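Local structure of lysine/ornithine decarboxylase (Vibrio vulnificus, 2PLJ) at residues T301-V306 against L379-T384; D322-S327 against D360-I365; G356-S361 against T394-F399. The protein catalyses decarboxylation of lysine and ornithine, probably with pyridoxal phosphate as cofactor, giving cadaverine and putrescine. All blocks are in the same frame, centred on the assembly; numbering follows the deposited sequence.

Contact 1. Residues T301-V306 against L379-T384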
loop_
_atom_site.group_PDB
_atom_site.type_symbol
_atom_site.label_atom_id
_atom_site.label_comp_id
_atom_site.label_asym_id
_atom_site.label_seq_id
_atom_site.Cartn_x
_atom_site.Cartn_y
_atom_site.Cartn_z
ATOM N N THR A 301 -19.117 1.201 2.502
ATOM C CA THR A 301 -19.092 2.662 2.608
ATOM C C THR A 301 -18.002 3.049 3.590
ATOM O O THR A 301 -17.962 2.496 4.691
ATOM C CB THR A 301 -20.446 3.115 3.176
ATOM O OG1 THR A 301 -21.483 2.657 2.298
ATOM C CG2 THR A 301 -20.497 4.671 3.273
ATOM N N SER A 302 -17.126 3.979 3.218
ATOM C CA SER A 302 -16.043 4.370 4.133
ATOM C C SER A 302 -16.485 5.583 4.936
ATOM O O SER A 302 -17.271 6.391 4.449
ATOM C CB SER A 302 -14.749 4.697 3.384
ATOM O OG SER A 302 -14.942 5.810 2.496
ATOM N N VAL A 303 -15.972 5.669 6.164
ATOM C CA VAL A 303 -16.274 6.789 7.041
ATOM C C VAL A 303 -14.950 7.240 7.639
ATOM O O VAL A 303 -14.254 6.457 8.315
ATOM C CB VAL A 303 -17.276 6.393 8.181
ATOM C CG1 VAL A 303 -17.609 7.619 9.050
ATOM C CG2 VAL A 303 -18.542 5.763 7.606
ATOM N N ALA A 304 -14.582 8.488 7.360
ATOM C CA ALA A 304 -13.396 9.096 7.993
ATOM C C ALA A 304 -13.797 10.362 8.707
ATOM O O ALA A 304 -14.853 10.926 8.431
ATOM C CB ALA A 304 -12.330 9.417 6.935
ATOM N N SER A 305 -12.964 10.783 9.649
ATOM C CA SER A 305 -13.234 11.996 10.404
ATOM C C SER A 305 -12.096 12.992 10.263
ATOM O O SER A 305 -10.944 12.619 9.989
ATOM C CB SER A 305 -13.533 11.660 11.871
ATOM O OG SER A 305 -12.352 11.468 12.632
ATOM N N VAL A 306 -12.430 14.262 10.453
ATOM C CA VAL A 306 -11.459 15.355 10.303
ATOM C C VAL A 306 -10.652 15.482 11.617
ATOM O O VAL A 306 -11.220 15.771 12.676
ATOM C CB VAL A 306 -12.176 16.702 10.024
ATOM C CG1 VAL A 306 -11.177 17.835 9.977
ATOM C CG2 VAL A 306 -12.973 16.634 8.719
ATOM N N LEU A 379 -17.536 14.221 9.574
ATOM C CA LEU A 379 -17.347 12.985 8.774
ATOM C C LEU A 379 -17.341 13.182 7.260
ATOM O O LEU A 379 -18.133 13.970 6.701
ATOM C CB LEU A 379 -18.398 11.954 9.159
ATOM C CG LEU A 379 -18.536 11.646 10.651
ATOM C CD1 LEU A 379 -19.569 10.545 10.878
ATOM C CD2 LEU A 379 -17.183 11.279 11.261
ATOM N N VAL A 380 -16.468 12.396 6.619
ATOM C CA VAL A 380 -16.331 12.338 5.175
ATOM C C VAL A 380 -16.605 10.889 4.783
ATOM O O VAL A 380 -16.016 9.966 5.356
ATOM C CB VAL A 380 -14.933 12.779 4.714
ATOM C CG1 VAL A 380 -14.755 12.548 3.206
ATOM C CG2 VAL A 380 -14.717 14.256 5.076
ATOM N N ILE A 381 -17.499 10.715 3.818
ATOM C CA ILE A 381 -18.046 9.390 3.480
ATOM C C ILE A 381 -17.615 9.074 2.058
ATOM O O ILE A 381 -17.720 9.936 1.179
ATOM C CB ILE A 381 -19.613 9.407 3.556
ATOM C CG1 ILE A 381 -20.166 9.994 4.887
ATOM C CG2 ILE A 381 -20.217 8.044 3.205
ATOM C CD1 ILE A 381 -19.502 9.482 6.174
ATOM N N GLY A 382 -17.136 7.859 1.833
ATOM C CA GLY A 382 -16.779 7.389 0.491
ATOM C C GLY A 382 -17.698 6.250 0.066
ATOM O O GLY A 382 -18.024 5.370 0.885
ATOM N N ARG A 383 -18.148 6.270 -1.190
ATOM C CA ARG A 383 -19.011 5.195 -1.694
ATOM C C ARG A 383 -18.246 4.259 -2.625
ATOM O O ARG A 383 -17.225 4.654 -3.216
ATOM C CB ARG A 383 -20.232 5.723 -2.478
ATOM C CG ARG A 383 -20.869 7.035 -1.994
ATOM C CD ARG A 383 -21.511 6.918 -0.634
ATOM N NE ARG A 383 -22.649 5.997 -0.569
ATOM C CZ ARG A 383 -23.933 6.347 -0.711
ATOM N NH1 ARG A 383 -24.277 7.600 -0.997
ATOM N NH2 ARG A 383 -24.880 5.417 -0.606
ATOM N N THR A 384 -18.821 3.065 -2.831
ATOM C CA THR A 384 -18.223 2.061 -3.717
ATOM C C THR A 384 -16.790 1.753 -3.221
ATOM O O THR A 384 -15.832 1.627 -4.002
ATOM C CB THR A 384 -18.198 2.510 -5.216
ATOM O OG1 THR A 384 -19.332 3.358 -5.493
ATOM C CG2 THR A 384 -18.215 1.286 -6.145
HETATM O O HOH W 1 -22.751 3.325 0.002
HETATM O O HOH W 2 -14.086 7.864 4.121
#
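Val303 lies alongside Ile381, its CG1 3.9 Å from Ile381 CD1, and also meets Leu379 CD1 at 4.0 Å. The setting is an antiparallel strand pair of the beta barrel domain, 301-306 running against 379-382. CG1 of Val303 reaches both neighbours because it stands anti to the backbone N (chi1 -178°). On this face, with Ser305 alongside, Ile46 and Val50 of helix 40-53 pack on Val303 and Leu379, joining helix to barrel. The hydroxyl of Ser305 is taken by Asp321.

Two hydrogen-bonded pairs zip the backbones together: Ser302 with Gly382, and Ala304 with Val380, where the Ala304 N to Val380 O bond is 2.9 Å and nearly straight (174°). Ser302, Ala304 and Val380 turn to the other face, where Met385, Asp321 and Leu320 pack. There a water links Ser302 OG to Val380 O, donating to the carbonyl, so it ties side chain to opposing strand.

Packing is tightest near the start of 301-306, with Thr301 CG2 only 3.4 Å from Ile381 CG2. At this end a second water accepts from Arg383 NE at 2.7 Å and also bonds Thr301 OG1 at 2.7 Å.

Contact 2. Residues D322-S327 against D360-I365. With P3T ((4-{[(4-aminobutyl)amino]methyl}-5-hydroxy-6-methylpyridin-3-yl)methyl dihydrogen phosphate), chain E.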
loop_
_atom_site.group_PDB
_atom_site.type_symbol
_atom_site.label_atom_id
_atom_site.label_comp_id
_atom_site.label_asym_id
_atom_site.label_seq_id
_atom_site.Cartn_x
_atom_site.Cartn_y
_atom_site.Cartn_z
ATOM N N ASP A 322 -8.081 8.719 7.556
ATOM C CA ASP A 322 -7.904 7.634 6.561
ATOM C C ASP A 322 -7.393 8.293 5.276
ATOM O O ASP A 322 -7.635 9.487 5.027
ATOM C CB ASP A 322 -9.242 6.925 6.316
ATOM C CG ASP A 322 -9.070 5.447 5.851
ATOM O OD1 ASP A 322 -7.909 4.988 5.590
ATOM O OD2 ASP A 322 -10.097 4.746 5.821
ATOM N N GLY A 323 -6.638 7.545 4.476
ATOM C CA GLY A 323 -6.106 8.111 3.244
ATOM C C GLY A 323 -5.432 7.074 2.357
ATOM O O GLY A 323 -5.795 5.902 2.405
ATOM N N ILE A 324 -4.478 7.533 1.547
ATOM C CA ILE A 324 -3.913 6.700 0.464
ATOM C C ILE A 324 -3.052 5.563 0.959
ATOM O O ILE A 324 -2.776 4.622 0.203
ATOM C CB ILE A 324 -3.111 7.521 -0.590
ATOM C CG1 ILE A 324 -1.684 7.783 -0.072
ATOM C CG2 ILE A 324 -3.935 8.753 -1.056
ATOM C CD1 ILE A 324 -0.724 8.352 -1.120
ATOM N N TYR A 325 -2.631 5.621 2.232
ATOM C CA TYR A 325 -1.907 4.479 2.832
ATOM C C TYR A 325 -2.853 3.510 3.537
ATOM O O TYR A 325 -2.420 2.485 4.105
ATOM C CB TYR A 325 -0.861 5.000 3.805
ATOM C CG TYR A 325 0.345 5.593 3.090
ATOM C CD1 TYR A 325 1.338 4.751 2.526
ATOM C CD2 TYR A 325 0.497 6.982 2.956
ATOM C CE1 TYR A 325 2.445 5.271 1.867
ATOM C CE2 TYR A 325 1.615 7.499 2.326
ATOM C CZ TYR A 325 2.594 6.639 1.801
ATOM O OH TYR A 325 3.692 7.185 1.171
ATOM N N GLY A 326 -4.138 3.853 3.469
ATOM C CA GLY A 326 -5.204 3.095 4.120
ATOM C C GLY A 326 -6.294 2.694 3.132
ATOM O O GLY A 326 -6.018 2.050 2.110
ATOM N N SER A 327 -7.545 3.083 3.422
ATOM C CA SER A 327 -8.681 2.632 2.604
ATOM C C SER A 327 -8.687 3.228 1.221
ATOM O O SER A 327 -9.258 2.635 0.285
ATOM C CB SER A 327 -10.034 2.946 3.266
ATOM O OG SER A 327 -10.091 2.480 4.598
ATOM N N ASP A 360 3.102 12.316 4.767
ATOM C CA ASP A 360 3.514 12.336 3.400
ATOM C C ASP A 360 2.676 13.310 2.584
ATOM O O ASP A 360 1.451 13.256 2.594
ATOM C CB ASP A 360 3.338 10.929 2.851
ATOM C CG ASP A 360 4.176 10.679 1.651
ATOM O OD1 ASP A 360 4.412 11.635 0.869
ATOM O OD2 ASP A 360 4.620 9.518 1.516
ATOM N N SER A 361 3.343 14.208 1.867
ATOM C CA SER A 361 2.622 15.122 0.973
ATOM C C SER A 361 1.842 14.382 -0.143
ATOM O O SER A 361 0.864 14.905 -0.671
ATOM C CB SER A 361 3.577 16.190 0.406
ATOM O OG SER A 361 4.632 15.555 -0.292
ATOM N N VAL A 362 2.252 13.156 -0.476
ATOM C CA VAL A 362 1.560 12.336 -1.487
ATOM C C VAL A 362 0.187 11.863 -0.956
ATOM O O VAL A 362 -0.708 11.513 -1.742
ATOM C CB VAL A 362 2.393 11.064 -1.915
ATOM C CG1 VAL A 362 2.412 9.984 -0.816
ATOM C CG2 VAL A 362 1.806 10.442 -3.186
ATOM N N ASP A 363 0.035 11.856 0.371
ATOM C CA ASP A 363 -1.182 11.327 0.967
ATOM C C ASP A 363 -2.306 12.375 0.898
ATOM O O ASP A 363 -2.632 13.053 1.881
ATOM C CB ASP A 363 -0.922 10.876 2.402
ATOM C CG ASP A 363 -2.116 10.169 3.019
ATOM O OD1 ASP A 363 -3.164 10.021 2.324
ATOM O OD2 ASP A 363 -1.983 9.740 4.192
ATOM N N VAL A 364 -2.905 12.464 -0.282
ATOM C CA VAL A 364 -4.020 13.381 -0.561
ATOM C C VAL A 364 -5.097 12.590 -1.294
ATOM O O VAL A 364 -4.785 11.883 -2.277
ATOM C CB VAL A 364 -3.533 14.572 -1.389
ATOM C CG1 VAL A 364 -4.709 15.428 -1.901
ATOM C CG2 VAL A 364 -2.551 15.382 -0.539
ATOM N N ILE A 365 -6.340 12.691 -0.811
ATOM C CA ILE A 365 -7.465 11.932 -1.381
ATOM C C ILE A 365 -8.213 12.715 -2.458
ATOM O O ILE A 365 -8.692 12.135 -3.441
ATOM C CB ILE A 365 -8.487 11.575 -0.257
ATOM C CG1 ILE A 365 -7.831 10.703 0.826
ATOM C CG2 ILE A 365 -9.781 11.021 -0.867
ATOM C CD1 ILE A 365 -8.571 10.864 2.192
HETATM O OAE P3T E . 15.070 12.038 6.181
HETATM P PAU P3T E . 13.738 11.675 5.365
HETATM O OAF P3T E . 13.489 10.107 5.555
HETATM O OAC P3T E . 13.736 12.156 3.908
HETATM O OAP P3T E . 12.517 12.394 5.994
HETATM C CAM P3T E . 12.131 12.029 7.407
HETATM C CAS P3T E . 11.060 13.024 7.865
HETATM C CAH P3T E . 11.457 13.900 8.890
HETATM N NAO P3T E . 10.613 14.810 9.350
HETATM C CAQ P3T E . 9.358 14.969 8.898
HETATM C CAA P3T E . 8.421 16.061 9.473
HETATM C CAR P3T E . 8.901 14.115 7.870
HETATM O OAD P3T E . 7.659 14.258 7.403
HETATM C CAT P3T E . 9.767 13.135 7.330
HETATM C CAG P3T E . 9.271 12.259 6.316
HETATM N NAN P3T E . 8.270 12.654 5.519
HETATM C CAL P3T E . 7.606 11.854 4.432
HETATM C CAK P3T E . 8.567 11.027 3.578
HETATM C CAJ P3T E . 7.751 10.176 2.569
HETATM C CAI P3T E . 8.681 9.417 1.597
HETATM N NAB P3T E . 7.893 8.713 0.557
#
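This is a turn-against-turn contact between two loops of the beta barrel domain, where Tyr325 and Ile324 meet Asp360, Val362 and Asp363 beside the active site shared with the second subunit. Each loop carries a type I turn, Gly323 to Gly326 in one and Asp360 to Asp363 in the other.

Tyr325 OH donates to Asp360 OD2 over a short 2.5 Å, arriving from above the carboxylate plane by 36°. The other oxygen of Asp360 receives Val362 N at 3.0 Å, closing an Asx turn. Gripped through both oxygens, the carboxylate is fixed in its rotation, and OD2 also lies 3.4 Å from CAJ on the putrescine arm of P3T. Tyr325 thus probably helps to position Asp360 from the second shell.

Both oxygens of Asp363 are used as well. OD1 accepts from Ile324 N at 2.9 Å, while OD2 bonds Thr358 OG1 and sits at the edge of the Tyr325 ring. Standing between N and the carbonyl carbon (chi1 82°), Ile324 CG1 runs past Asp363 and brings CD1 within 3.2 Å of Val362 O and 3.5 Å of Val362 CG1. At the far end Ile365 CD1 presses on Asp322 O, 3.3 Å away, a buried carbonyl oxygen with no polar partner in the model.

Leu331 and Met332 of helix 330-333 pack on Ile324, Phe333 of the second subunit stacks on the Tyr325 ring, and Trp317 and Leu320 of strand 315-320 lie against Val364 and Ile365.

Contact 3. Residues G356-S361 against T394-F399. With P3T ((4-{[(4-aminobutyl)amino]methyl}-5-hydroxy-6-methylpyridin-3-yl)methyl dihydrogen phosphate), chain E.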
loop_
_atom_site.group_PDB
_atom_site.type_symbol
_atom_site.label_atom_id
_atom_site.label_comp_id
_atom_site.label_asym_id
_atom_site.label_seq_id
_atom_site.Cartn_x
_atom_site.Cartn_y
_atom_site.Cartn_z
ATOM N N GLY A 356 -4.930 12.733 3.656
ATOM C CA GLY A 356 -4.918 11.602 4.580
ATOM C C GLY A 356 -4.142 11.928 5.865
ATOM O O GLY A 356 -3.625 13.081 6.044
ATOM N N PRO A 357 -4.044 10.946 6.762
ATOM C CA PRO A 357 -3.422 11.183 8.080
ATOM C C PRO A 357 -1.892 11.146 8.112
ATOM O O PRO A 357 -1.287 11.657 9.062
ATOM C CB PRO A 357 -3.974 10.037 8.929
ATOM C CG PRO A 357 -4.140 8.914 7.943
ATOM C CD PRO A 357 -4.593 9.572 6.653
ATOM N N THR A 358 -1.246 10.534 7.119
ATOM C CA THR A 358 0.217 10.413 7.193
ATOM C C THR A 358 0.988 11.689 6.914
ATOM O O THR A 358 0.440 12.655 6.384
ATOM C CB THR A 358 0.781 9.321 6.262
ATOM O OG1 THR A 358 0.726 9.769 4.905
ATOM C CG2 THR A 358 0.044 8.009 6.465
ATOM N N CYS A 359 2.268 11.685 7.271
ATOM C CA CYS A 359 3.096 12.904 7.104
ATOM C C CYS A 359 3.561 13.160 5.666
ATOM O O CYS A 359 4.264 14.146 5.367
ATOM C CB CYS A 359 4.290 12.953 8.061
ATOM S SG CYS A 359 3.797 13.525 9.740
ATOM N N ASP A 360 3.102 12.316 4.767
ATOM C CA ASP A 360 3.514 12.336 3.400
ATOM C C ASP A 360 2.676 13.310 2.584
ATOM O O ASP A 360 1.451 13.256 2.594
ATOM C CB ASP A 360 3.338 10.929 2.851
ATOM C CG ASP A 360 4.176 10.679 1.651
ATOM O OD1 ASP A 360 4.412 11.635 0.869
ATOM O OD2 ASP A 360 4.620 9.518 1.516
ATOM N N SER A 361 3.343 14.208 1.867
ATOM C CA SER A 361 2.622 15.122 0.973
ATOM C C SER A 361 1.842 14.382 -0.143
ATOM O O SER A 361 0.864 14.905 -0.671
ATOM C CB SER A 361 3.577 16.190 0.406
ATOM O OG SER A 361 4.632 15.555 -0.292
ATOM N N THR A 394 -1.934 -0.247 4.056
ATOM C CA THR A 394 -0.601 -0.430 4.634
ATOM C C THR A 394 -0.670 -0.110 6.140
ATOM O O THR A 394 -1.726 0.310 6.645
ATOM C CB THR A 394 0.432 0.520 4.008
ATOM O OG1 THR A 394 0.261 1.844 4.577
ATOM C CG2 THR A 394 0.281 0.568 2.471
ATOM N N ASP A 395 0.460 -0.250 6.819
ATOM C CA ASP A 395 0.599 0.237 8.190
ATOM C C ASP A 395 1.572 1.419 8.321
ATOM O O ASP A 395 2.213 1.619 9.366
ATOM C CB ASP A 395 1.026 -0.930 9.067
ATOM C CG ASP A 395 -0.023 -2.062 9.054
ATOM O OD1 ASP A 395 -1.134 -1.835 9.581
ATOM O OD2 ASP A 395 0.265 -3.144 8.502
ATOM N N PHE A 396 1.676 2.209 7.253
ATOM C CA PHE A 396 2.663 3.274 7.219
ATOM C C PHE A 396 2.389 4.272 8.330
ATOM O O PHE A 396 1.224 4.576 8.618
ATOM C CB PHE A 396 2.585 4.001 5.883
ATOM C CG PHE A 396 3.666 5.032 5.706
ATOM C CD1 PHE A 396 5.013 4.709 6.006
ATOM C CD2 PHE A 396 3.357 6.305 5.207
ATOM C CE1 PHE A 396 6.049 5.660 5.834
ATOM C CE2 PHE A 396 4.400 7.273 5.011
ATOM C CZ PHE A 396 5.737 6.938 5.323
ATOM N N ASN A 397 3.473 4.733 8.969
ATOM C CA ASN A 397 3.407 5.625 10.142
ATOM C C ASN A 397 2.788 4.931 11.366
ATOM O O ASN A 397 2.627 5.568 12.406
ATOM C CB ASN A 397 2.560 6.868 9.838
ATOM C CG ASN A 397 3.359 8.135 9.702
ATOM O OD1 ASN A 397 2.981 9.008 8.932
ATOM N ND2 ASN A 397 4.410 8.299 10.527
ATOM N N PHE A 398 2.427 3.648 11.251
ATOM C CA PHE A 398 1.618 2.959 12.271
ATOM C C PHE A 398 0.232 3.601 12.528
ATOM O O PHE A 398 -0.368 3.395 13.590
ATOM C CB PHE A 398 2.377 2.799 13.610
ATOM C CG PHE A 398 3.602 1.924 13.537
ATOM C CD1 PHE A 398 3.732 0.955 12.539
ATOM C CD2 PHE A 398 4.620 2.049 14.498
ATOM C CE1 PHE A 398 4.868 0.114 12.486
ATOM C CE2 PHE A 398 5.749 1.215 14.447
ATOM C CZ PHE A 398 5.863 0.242 13.448
ATOM N N PHE A 399 -0.305 4.361 11.574
ATOM C CA PHE A 399 -1.694 4.785 11.758
ATOM C C PHE A 399 -2.597 3.557 11.746
ATOM O O PHE A 399 -2.372 2.641 10.951
ATOM C CB PHE A 399 -2.156 5.779 10.684
ATOM C CG PHE A 399 -1.899 7.190 11.051
ATOM C CD1 PHE A 399 -2.716 7.831 11.987
ATOM C CD2 PHE A 399 -0.800 7.872 10.530
ATOM C CE1 PHE A 399 -2.465 9.146 12.377
ATOM C CE2 PHE A 399 -0.529 9.196 10.913
ATOM C CZ PHE A 399 -1.370 9.831 11.841
HETATM O OAE P3T E . 15.070 12.038 6.181
HETATM P PAU P3T E . 13.738 11.675 5.365
HETATM O OAF P3T E . 13.489 10.107 5.555
HETATM O OAC P3T E . 13.736 12.156 3.908
HETATM O OAP P3T E . 12.517 12.394 5.994
HETATM C CAM P3T E . 12.131 12.029 7.407
HETATM C CAS P3T E . 11.060 13.024 7.865
HETATM C CAH P3T E . 11.457 13.900 8.890
HETATM N NAO P3T E . 10.613 14.810 9.350
HETATM C CAQ P3T E . 9.358 14.969 8.898
HETATM C CAA P3T E . 8.421 16.061 9.473
HETATM C CAR P3T E . 8.901 14.115 7.870
HETATM O OAD P3T E . 7.659 14.258 7.403
HETATM C CAT P3T E . 9.767 13.135 7.330
HETATM C CAG P3T E . 9.271 12.259 6.316
HETATM N NAN P3T E . 8.270 12.654 5.519
HETATM C CAL P3T E . 7.606 11.854 4.432
HETATM C CAK P3T E . 8.567 11.027 3.578
HETATM C CAJ P3T E . 7.751 10.176 2.569
HETATM C CAI P3T E . 8.681 9.417 1.597
HETATM N NAB P3T E . 7.893 8.713 0.557
#
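Phe399 and Thr358, with Phe396 next, bury the largest areas where two barrel-domain loops, 356-361 and 394-399, pack together at the subunit interface that forms the active site. Phe399 takes Pro357 in a CH-pi contact: Pro357 CB stands 3.8 Å from the ring centroid and just 7° off the normal, so the methylene sits squarely over one face. CE2 of the same ring comes within 3.2 Å of Pro357 O.

Thr358 fits between Phe396 and Asn397. Its CG2 meets Phe396 CD2 at 3.9 Å, the two side chains crossing at about a right angle, and its CB lies 3.5 Å from Asn397 OD1. With OG1, the partner of Asp363, between N and the carbonyl carbon (chi1 74°), CG2 stands anti to the carbonyl carbon, on the side of the aromatic rings. Phe396, for its part, is carried on an ST turn in which Thr394 OG1 accepts a hydrogen bond from Phe396 N, and its ring meets that of Tyr325.

One hydrogen bond joins the loops directly. Cys359 N donates to Asn397 OD1 at 3.2 Å, nearly in line with the C=O bond, tying the chain just before Asp360 to the other loop. The second subunit closes round the pair: its Lys186 reaches the carbonyl oxygens of Thr358 and Asp360, and its Thr108 bonds Asn397 O. P3T, whose hydrogen bonds are largely to that subunit, extends its diamine arm to 356-361, and its terminal amine NAB lies 3.5 Å from Asp360 OD2.

Overall arrangement
All three contacts are largely buried, but in different surroundings. Contact 1 lies inside the barrel domain, untouched by the second subunit, and relies on regular backbone pairing, with mostly apolar side chains packing between the strands and their neighbours. Contacts 2 and 3 join loops at the dimer interface, use carboxylates, hydroxyls and aromatic rings, and both reach P3T. They share Asp360, their centres are 7 Å apart, and Tyr325 O to Thr394 N is a probable hydrogen bond linking them. Contact 1 is farther off, about 13 Å from contact 2 and 17 Å from contact 3 between centres; its Ala304 CB touches Asp322 CB, so barrel wall and active-site loops meet there.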